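Side-chain contacts in GAF (Saccharomyces cerevisiae, PDB 1F5M), which reduces the R form of free methionine sulfoxide to methionine, with thioredoxin as the reductant, and protects yeast against oxidative stress: residues C101-A104 / A105-E109; V113-V116 / N117-P120. All blocks are in the same frame, centred on the assembly; numbering follows the deposited sequence.

Interaction 1: C101-A104 / A105-E109; sequences CGTA and ASTKE
The carbonyl of T103 is gripped on both faces by T107, whose backbone N and OG1 approach its plane from opposite faces at a similar tilt. T107 N lies 3.0 Å from T103 O in the ordinary helical bond, and T107 OG1 comes closer, at 2.8 Å. The hydroxyl gets there because chi1 of 73° tucks it between its own N and carbonyl carbon, and leaves CG2 beside the backbone N, where it meets T103 CG2 at 3.6 Å, the two threonines crossing obliquely. T103 OG1 points back up the helix to G99 O. One residue earlier, G102 O takes S106 N at 3.0 Å, and S106 OG hangs near the carbonyls of G102 and T103. K108 then leaves helical geometry with positive phi, its amine bonded to G142 O, and the chain folds back until A104 CA makes a CH contact with E109 O at 3.4 Å. On the buried side, C101 and A104 both pack on V134. T107 OG1 also accepts from E109 N at 3.1 Å, an ST turn. One hydroxyl therefore both donates and accepts at the C-terminal end of helix 99-107, giving T103 O a second donor and pairing an amide beyond the last turn.

Interaction 2: V113-V116 / N117-P120; sequences VPDV and NKYP
Residues 116-118 form a short 3-10 turn, in which K118 N bonds to D115 O at 2.9 Å and Y119 N to V116 O at 3.0 Å. Both donors sit above the carbonyl planes, Y119 N by as much as 68°, consistent with the tight three-residue winding of the turn. The D115 carboxylate, its CG anti to the backbone N (chi1 177°), lies alongside the turn and splits its work. OD1 makes a weak bond to N117 N at 3.0 Å, while OD2 forms a salt bridge with K118 NZ at 3.3 Å. The lysine, bent at chi2 and chi4, curls round the acid so that K118 CG rests 3.4 Å from D115 CG. Shortened to an alanine, D115 would offer no carboxylate, which is likely to leave the K118 amine without this counter-charge, its chain free to swing away, and the N117 amide without its weak side-chain acceptor. Across the turn, V113 CG2 meets Y119 CD1 at 3.6 Å, the two side chains crossing at about a right angle, and Y119 OH forms a hydrogen bond with Q111 OE1. The D115 OD1 link to the amide two residues on resembles an Asx turn, leading into a 3-10 turn just after edge strand 111-113 of the GAF-domain sheet.

Interaction 1 and interaction 2 follow in series, joined by strand 111-113 at the margin of the antiparallel sheet. Helix 99-107 is the more embedded element: its inner side lies on strands 131-138 and 144-152, whereas its C-terminal end and much of the 113-120 loop are exposed. The chemistry differs accordingly. In interaction 1, the T107 hydroxyl supplements a helical backbone, while in interaction 2 a carboxylate and a lysine form a salt bridge alongside a 3-10 turn, and valine-tyrosine packing ties it inward. They meet directly where Y119 OH packs on T103 CB at 3.3 Å, and V113 and Y119 both touch V100 of the same helix.

Interaction 1: C101-A104 / A105-E109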
loop_
_atom_site.group_PDB
_atom_site.type_symbol
_atom_site.label_atom_id
_atom_site.label_comp_id
_atom_site.label_asym_id
_atom_site.label_seq_id
_atom_site.Cartn_x
_atom_site.Cartn_y
_atom_site.Cartn_z
ATOM N N CYS B 101 3.726 17.924 -0.057
ATOM C CA CYS B 101 2.491 17.382 -0.589
ATOM C C CYS B 101 1.366 18.420 -0.640
ATOM O O CYS B 101 0.669 18.536 -1.652
ATOM C CB CYS B 101 1.981 16.187 0.277
ATOM S SG CYS B 101 2.812 14.611 0.012
ATOM N N GLY B 102 1.183 19.155 0.457
ATOM C CA GLY B 102 0.119 20.150 0.511
ATOM C C GLY B 102 0.366 21.291 -0.474
ATOM O O GLY B 102 -0.575 21.893 -1.001
ATOM N N THR B 103 1.620 21.588 -0.765
ATOM C CA THR B 103 1.861 22.675 -1.720
ATOM C C THR B 103 1.680 22.182 -3.171
ATOM O O THR B 103 1.228 22.941 -4.064
ATOM C CB THR B 103 3.204 23.271 -1.448
ATOM O OG1 THR B 103 3.235 23.649 -0.068
ATOM C CG2 THR B 103 3.454 24.512 -2.306
ATOM N N ALA B 104 1.975 20.904 -3.415
ATOM C CA ALA B 104 1.760 20.383 -4.770
ATOM C C ALA B 104 0.265 20.441 -5.056
ATOM O O ALA B 104 -0.162 20.607 -6.206
ATOM C CB ALA B 104 2.223 18.948 -4.871
ATOM N N ALA B 105 -0.526 20.258 -4.002
ATOM C CA ALA B 105 -1.985 20.250 -4.114
ATOM C C ALA B 105 -2.593 21.638 -4.291
ATOM O O ALA B 105 -3.441 21.820 -5.152
ATOM C CB ALA B 105 -2.629 19.530 -2.889
ATOM N N SER B 106 -2.170 22.604 -3.484
ATOM C CA SER B 106 -2.685 23.966 -3.608
ATOM C C SER B 106 -2.222 24.689 -4.905
ATOM O O SER B 106 -3.021 25.371 -5.564
ATOM C CB SER B 106 -2.253 24.795 -2.395
ATOM O OG SER B 106 -0.843 24.766 -2.282
ATOM N N THR B 107 -0.946 24.531 -5.269
ATOM C CA THR B 107 -0.410 25.197 -6.458
ATOM C C THR B 107 -0.679 24.442 -7.747
ATOM O O THR B 107 -0.549 25.002 -8.842
ATOM C CB THR B 107 1.136 25.392 -6.369
ATOM O OG1 THR B 107 1.791 24.129 -6.542
ATOM C CG2 THR B 107 1.552 25.983 -5.029
ATOM N N LYS B 108 -1.074 23.175 -7.611
ATOM C CA LYS B 108 -1.287 22.268 -8.735
ATOM C C LYS B 108 -0.025 22.114 -9.573
ATOM O O LYS B 108 -0.080 21.830 -10.774
ATOM C CB LYS B 108 -2.445 22.720 -9.608
ATOM C CG LYS B 108 -3.714 22.884 -8.813
ATOM C CD LYS B 108 -4.884 23.240 -9.743
ATOM C CE LYS B 108 -6.081 23.759 -8.983
ATOM N NZ LYS B 108 -7.098 24.116 -10.040
ATOM N N GLU B 109 1.123 22.270 -8.934
ATOM C CA GLU B 109 2.377 22.143 -9.656
ATOM C C GLU B 109 3.268 21.116 -8.963
ATOM O O GLU B 109 3.332 21.077 -7.752
ATOM C CB GLU B 109 3.143 23.476 -9.658
ATOM C CG GLU B 109 2.539 24.568 -10.479
ATOM C CD GLU B 109 2.536 24.237 -11.948
ATOM O OE1 GLU B 109 3.526 23.631 -12.445
ATOM O OE2 GLU B 109 1.548 24.600 -12.613
#

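Interaction 2: V113-V116 / N117-P120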
loop_
_atom_site.group_PDB
_atom_site.type_symbol
_atom_site.label_atom_id
_atom_site.label_comp_id
_atom_site.label_asym_id
_atom_site.label_seq_id
_atom_site.Cartn_x
_atom_site.Cartn_y
_atom_site.Cartn_z
ATOM N N VAL B 113 11.923 18.416 -4.736
ATOM C CA VAL B 113 12.708 18.919 -3.604
ATOM C C VAL B 113 14.026 18.197 -3.352
ATOM O O VAL B 113 14.050 17.012 -2.976
ATOM C CB VAL B 113 11.818 18.895 -2.346
ATOM C CG1 VAL B 113 12.553 19.498 -1.148
ATOM C CG2 VAL B 113 10.502 19.664 -2.639
ATOM N N PRO B 114 15.147 18.901 -3.543
ATOM C CA PRO B 114 16.470 18.288 -3.337
ATOM C C PRO B 114 16.893 18.136 -1.880
ATOM O O PRO B 114 17.711 17.267 -1.537
ATOM C CB PRO B 114 17.416 19.212 -4.122
ATOM C CG PRO B 114 16.736 20.608 -3.936
ATOM C CD PRO B 114 15.255 20.276 -4.103
ATOM N N ASP B 115 16.342 18.970 -1.010
ATOM C CA ASP B 115 16.720 18.914 0.389
ATOM C C ASP B 115 15.486 19.377 1.157
ATOM O O ASP B 115 15.216 20.540 1.326
ATOM C CB ASP B 115 17.928 19.826 0.644
ATOM C CG ASP B 115 18.323 19.851 2.105
ATOM O OD1 ASP B 115 17.462 19.561 2.954
ATOM O OD2 ASP B 115 19.489 20.160 2.402
ATOM N N VAL B 116 14.748 18.393 1.637
ATOM C CA VAL B 116 13.507 18.559 2.333
ATOM C C VAL B 116 13.598 19.478 3.587
ATOM O O VAL B 116 12.657 20.231 3.930
ATOM C CB VAL B 116 13.045 17.083 2.582
ATOM C CG1 VAL B 116 13.000 16.791 3.975
ATOM C CG2 VAL B 116 11.814 16.779 1.770
ATOM N N ASN B 117 14.743 19.462 4.234
ATOM C CA ASN B 117 14.922 20.291 5.391
ATOM C C ASN B 117 15.198 21.752 5.029
ATOM O O ASN B 117 15.246 22.613 5.924
ATOM C CB ASN B 117 16.036 19.708 6.258
ATOM C CG ASN B 117 15.650 18.326 6.818
ATOM O OD1 ASN B 117 14.540 18.144 7.337
ATOM N ND2 ASN B 117 16.556 17.369 6.718
ATOM N N LYS B 118 15.366 22.054 3.744
ATOM C CA LYS B 118 15.553 23.470 3.382
ATOM C C LYS B 118 14.166 23.907 2.901
ATOM O O LYS B 118 14.015 25.050 2.480
ATOM C CB LYS B 118 16.507 23.667 2.218
ATOM C CG LYS B 118 17.932 23.183 2.416
ATOM C CD LYS B 118 18.500 23.654 3.706
ATOM C CE LYS B 118 19.886 23.060 3.903
ATOM N NZ LYS B 118 20.691 23.267 2.650
ATOM N N TYR B 119 13.165 23.001 2.976
ATOM C CA TYR B 119 11.807 23.305 2.455
ATOM C C TYR B 119 10.938 23.878 3.544
ATOM O O TYR B 119 10.411 23.119 4.369
ATOM C CB TYR B 119 11.118 22.033 1.920
ATOM C CG TYR B 119 9.864 22.294 1.090
ATOM C CD1 TYR B 119 9.925 22.295 -0.299
ATOM C CD2 TYR B 119 8.625 22.595 1.702
ATOM C CE1 TYR B 119 8.793 22.593 -1.062
ATOM C CE2 TYR B 119 7.497 22.893 0.950
ATOM C CZ TYR B 119 7.589 22.893 -0.430
ATOM O OH TYR B 119 6.497 23.210 -1.205
ATOM N N PRO B 120 10.704 25.206 3.534
ATOM C CA PRO B 120 9.865 25.732 4.621
ATOM C C PRO B 120 8.511 25.068 4.788
ATOM O O PRO B 120 7.730 24.952 3.832
ATOM C CB PRO B 120 9.762 27.235 4.325
ATOM C CG PRO B 120 10.361 27.416 2.911
ATOM C CD PRO B 120 11.324 26.287 2.734
#